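Local coordinates for protein caltubin, EF-hand (Lymnaea stagnalis, PDB 6VAN) that probably binds calcium through its EF-hand loops, each of which holds a strontium ion in this crystal, at residues 25-33 against 42-50. Numbering follows the deposited sequence. Where two conformers were deposited one is given.
Sequences TFDEVKNYI and DQTVAAFIS. With SR (strontium ion), chain C; SR (strontium ion), chain G.
The backbone oxygen Asp42 O is met from two directions: Ala46 N of its own helix donates to it at 3.0 Å, and the edge of the Phe26 ring brings CE1 to within 3.4 Å of it. With CG anti to the backbone N (chi1 -173°), Phe26 reaches across to the first turn of helix 42-52. A flat aromatic suits this spot because its edge carbon can rest beside the carbonyl oxygen while one face receives Val45 CG1, a CH-pi contact 3.9 Å from the ring centroid. Replacing the ring by an alanine is likely to leave a gap beside Val45 CG1 and take the ring edge from Asp42 O. Val45, compact and branched, is a knob in the hole formed by Phe26, Val29, Lys30 and Ile33. These contacts join the exiting helix of the first EF-hand to the entering helix of the second, within a two-hand lobe whose loops also pair through strands 23-24 and 60-61; the axes of segments 26-33 and 42-50 come within 9.6 Å at 109°. Val29 has two short branches for two partners, CG1 lying 3.7 Å from Phe48 CD1 and CG2 3.8 Å from Ile49 CG1, while the longer Ile33 sets CD1 over one face of the Phe48 ring, offset toward the rim. Lys30 passes CB and CG across Val45 CG2 at about a right angle, its extended chain long enough for a salt bridge to Asp42 OD1, modelled doubtfully short. Glu28 offers two oxygens to chelate strontium, beside Asp17, Asp21 and Gln23; Thr25 N donates to Glu28 OE1 at 2.7 Å from above the carboxylate plane, helping to position it.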
loop_
_atom_site.group_PDB
_atom_site.type_symbol
_atom_site.label_atom_id
_atom_site.label_comp_id
_atom_site.label_asym_id
_atom_site.label_seq_id
_atom_site.Cartn_x
_atom_site.Cartn_y
_atom_site.Cartn_z
ATOM N N THR A 25 -15.076 5.472 -1.226
ATOM C CA THR A 25 -15.308 6.144 -2.516
ATOM C C THR A 25 -14.009 6.821 -2.952
ATOM O O THR A 25 -13.059 6.887 -2.143
ATOM C CB THR A 25 -16.462 7.156 -2.424
ATOM O OG1 THR A 25 -16.112 8.168 -1.481
ATOM C CG2 THR A 25 -17.767 6.517 -2.004
ATOM N N PHE A 26 -14.002 7.321 -4.181
ATOM C CA PHE A 26 -12.821 7.892 -4.883
ATOM C C PHE A 26 -12.009 8.831 -3.981
ATOM O O PHE A 26 -10.807 8.597 -3.781
ATOM C CB PHE A 26 -13.273 8.647 -6.131
ATOM C CG PHE A 26 -12.110 9.089 -6.973
ATOM C CD1 PHE A 26 -11.544 8.221 -7.893
ATOM C CD2 PHE A 26 -11.556 10.344 -6.809
ATOM C CE1 PHE A 26 -10.447 8.611 -8.645
ATOM C CE2 PHE A 26 -10.464 10.734 -7.566
ATOM C CZ PHE A 26 -9.914 9.865 -8.479
ATOM N N ASP A 27 -12.631 9.893 -3.479
ATOM C CA ASP A 27 -11.943 10.971 -2.717
ATOM C C ASP A 27 -11.370 10.403 -1.414
ATOM O O ASP A 27 -10.376 10.943 -0.915
ATOM C CB ASP A 27 -12.872 12.161 -2.478
ATOM C CG ASP A 27 -13.039 13.029 -3.715
ATOM O OD1 ASP A 27 -12.002 13.509 -4.246
ATOM O OD2 ASP A 27 -14.192 13.189 -4.167
ATOM N N GLU A 28 -11.957 9.327 -0.907
ATOM C CA GLU A 28 -11.500 8.685 0.342
ATOM C C GLU A 28 -10.239 7.880 0.054
ATOM O O GLU A 28 -9.266 8.027 0.825
ATOM C CB GLU A 28 -12.588 7.784 0.875
ATOM C CG GLU A 28 -13.892 8.516 1.059
ATOM C CD GLU A 28 -14.975 7.594 1.560
ATOM O OE1 GLU A 28 -15.823 7.153 0.713
ATOM O OE2 GLU A 28 -14.960 7.314 2.748
ATOM N N VAL A 29 -10.244 7.131 -1.052
ATOM C CA VAL A 29 -9.058 6.323 -1.464
ATOM C C VAL A 29 -7.962 7.327 -1.820
ATOM O O VAL A 29 -6.825 7.120 -1.423
ATOM C CB VAL A 29 -9.372 5.347 -2.603
ATOM C CG1 VAL A 29 -8.124 4.621 -3.099
ATOM C CG2 VAL A 29 -10.438 4.340 -2.180
ATOM N N LYS A 30 -8.301 8.424 -2.496
ATOM C CA LYS A 30 -7.316 9.466 -2.905
ATOM C C LYS A 30 -6.667 10.096 -1.678
ATOM O O LYS A 30 -5.438 10.159 -1.658
ATOM C CB LYS A 30 -7.980 10.525 -3.780
ATOM C CG LYS A 30 -6.987 11.418 -4.493
ATOM C CD LYS A 30 -7.599 12.195 -5.604
ATOM C CE LYS A 30 -6.618 13.133 -6.266
ATOM N NZ LYS A 30 -7.306 13.948 -7.293
ATOM N N ASN A 31 -7.441 10.512 -0.680
ATOM C CA ASN A 31 -6.930 11.112 0.576
ATOM C C ASN A 31 -6.042 10.095 1.303
ATOM O O ASN A 31 -5.030 10.513 1.882
ATOM C CB ASN A 31 -8.087 11.668 1.398
ATOM C CG ASN A 31 -8.529 13.023 0.889
ATOM O OD1 ASN A 31 -8.049 13.491 -0.150
ATOM N ND2 ASN A 31 -9.429 13.669 1.616
ATOM N N TYR A 32 -6.380 8.813 1.206
ATOM C CA TYR A 32 -5.558 7.697 1.734
ATOM C C TYR A 32 -4.186 7.684 1.034
ATOM O O TYR A 32 -3.147 7.852 1.702
ATOM C CB TYR A 32 -6.318 6.383 1.579
ATOM C CG TYR A 32 -5.463 5.171 1.781
ATOM C CD1 TYR A 32 -4.931 4.892 3.020
ATOM C CD2 TYR A 32 -5.174 4.318 0.728
ATOM C CE1 TYR A 32 -4.151 3.768 3.223
ATOM C CE2 TYR A 32 -4.387 3.193 0.910
ATOM C CZ TYR A 32 -3.864 2.933 2.161
ATOM O OH TYR A 32 -3.090 1.830 2.369
ATOM N N ILE A 33 -4.166 7.522 -0.285
ATOM C CA ILE A 33 -2.886 7.395 -1.041
ATOM C C ILE A 33 -2.116 8.719 -0.972
ATOM O O ILE A 33 -0.873 8.674 -0.963
ATOM C CB ILE A 33 -3.124 6.924 -2.481
ATOM C CG1 ILE A 33 -3.763 5.527 -2.502
ATOM C CG2 ILE A 33 -1.836 6.973 -3.287
ATOM C CD1 ILE A 33 -4.133 5.037 -3.869
ATOM N N ASP A 42 -5.400 10.746 -10.476
ATOM C CA ASP A 42 -6.778 10.235 -10.393
ATOM C C ASP A 42 -6.851 8.836 -10.996
ATOM O O ASP A 42 -7.568 8.000 -10.427
ATOM C CB ASP A 42 -7.739 11.221 -11.060
ATOM C CG ASP A 42 -8.087 12.405 -10.170
ATOM O OD1 ASP A 42 -7.287 12.716 -9.250
ATOM O OD2 ASP A 42 -9.174 12.995 -10.377
ATOM N N GLN A 43 -6.135 8.552 -12.085
ATOM C CA GLN A 43 -6.188 7.234 -12.761
ATOM C C GLN A 43 -5.529 6.152 -11.892
ATOM O O GLN A 43 -6.016 5.009 -11.885
ATOM C CB GLN A 43 -5.507 7.272 -14.119
ATOM C CG GLN A 43 -5.513 5.913 -14.819
ATOM N N THR A 44 -4.438 6.467 -11.194
ATOM C CA THR A 44 -3.830 5.481 -10.258
ATOM C C THR A 44 -4.891 5.084 -9.226
ATOM O O THR A 44 -4.995 3.849 -8.932
ATOM C CB THR A 44 -2.542 6.004 -9.618
ATOM O OG1 THR A 44 -1.562 6.037 -10.651
ATOM C CG2 THR A 44 -2.091 5.131 -8.471
ATOM N N VAL A 45 -5.557 6.091 -8.639
ATOM C CA VAL A 45 -6.600 5.904 -7.592
ATOM C C VAL A 45 -7.684 5.002 -8.175
ATOM O O VAL A 45 -8.115 4.093 -7.464
ATOM C CB VAL A 45 -7.166 7.240 -7.081
ATOM C CG1 VAL A 45 -8.381 7.025 -6.177
ATOM C CG2 VAL A 45 -6.093 8.061 -6.366
ATOM N N ALA A 46 -8.085 5.214 -9.431
ATOM C CA ALA A 46 -9.169 4.440 -10.081
ATOM C C ALA A 46 -8.760 2.967 -10.231
ATOM O O ALA A 46 -9.604 2.108 -9.949
ATOM C CB ALA A 46 -9.537 5.087 -11.401
ATOM N N ALA A 47 -7.502 2.672 -10.597
ATOM C CA ALA A 47 -6.983 1.306 -10.855
ATOM C C ALA A 47 -6.892 0.507 -9.535
ATOM O O ALA A 47 -7.103 -0.734 -9.553
ATOM C CB ALA A 47 -5.622 1.390 -11.495
ATOM N N PHE A 48 -6.513 1.205 -8.466
ATOM C CA PHE A 48 -6.466 0.664 -7.083
ATOM C C PHE A 48 -7.865 0.154 -6.710
ATOM O O PHE A 48 -8.014 -1.006 -6.256
ATOM C CB PHE A 48 -5.978 1.741 -6.128
ATOM C CG PHE A 48 -5.736 1.245 -4.727
ATOM C CD1 PHE A 48 -6.761 1.217 -3.800
ATOM C CD2 PHE A 48 -4.474 0.802 -4.334
ATOM C CE1 PHE A 48 -6.547 0.758 -2.507
ATOM C CE2 PHE A 48 -4.264 0.350 -3.043
ATOM C CZ PHE A 48 -5.297 0.336 -2.132
ATOM N N ILE A 49 -8.869 1.002 -6.933
ATOM C CA ILE A 49 -10.282 0.646 -6.648
ATOM C C ILE A 49 -10.684 -0.541 -7.545
ATOM O O ILE A 49 -11.277 -1.498 -7.017
ATOM C CB ILE A 49 -11.205 1.887 -6.770
ATOM C CG1 ILE A 49 -10.918 2.916 -5.677
ATOM C CG2 ILE A 49 -12.679 1.444 -6.778
ATOM C CD1 ILE A 49 -11.640 4.259 -5.815
ATOM N N SER A 50 -10.353 -0.520 -8.846
ATOM C CA SER A 50 -10.804 -1.530 -9.844
ATOM C C SER A 50 -10.309 -2.942 -9.494
ATOM O O SER A 50 -11.059 -3.889 -9.700
ATOM C CB SER A 50 -10.411 -1.144 -11.258
ATOM O OG SER A 50 -10.611 -2.229 -12.158
HETATM SR SR SR C . -17.322 6.337 2.724
HETATM SR SR SR G . 0.401 8.140 -9.569
HETATM O O HOH W 1 -19.144 6.586 0.824
HETATM O O HOH W 2 1.660 7.954 -12.225
HETATM O O HOH W 3 2.432 9.612 -10.607
#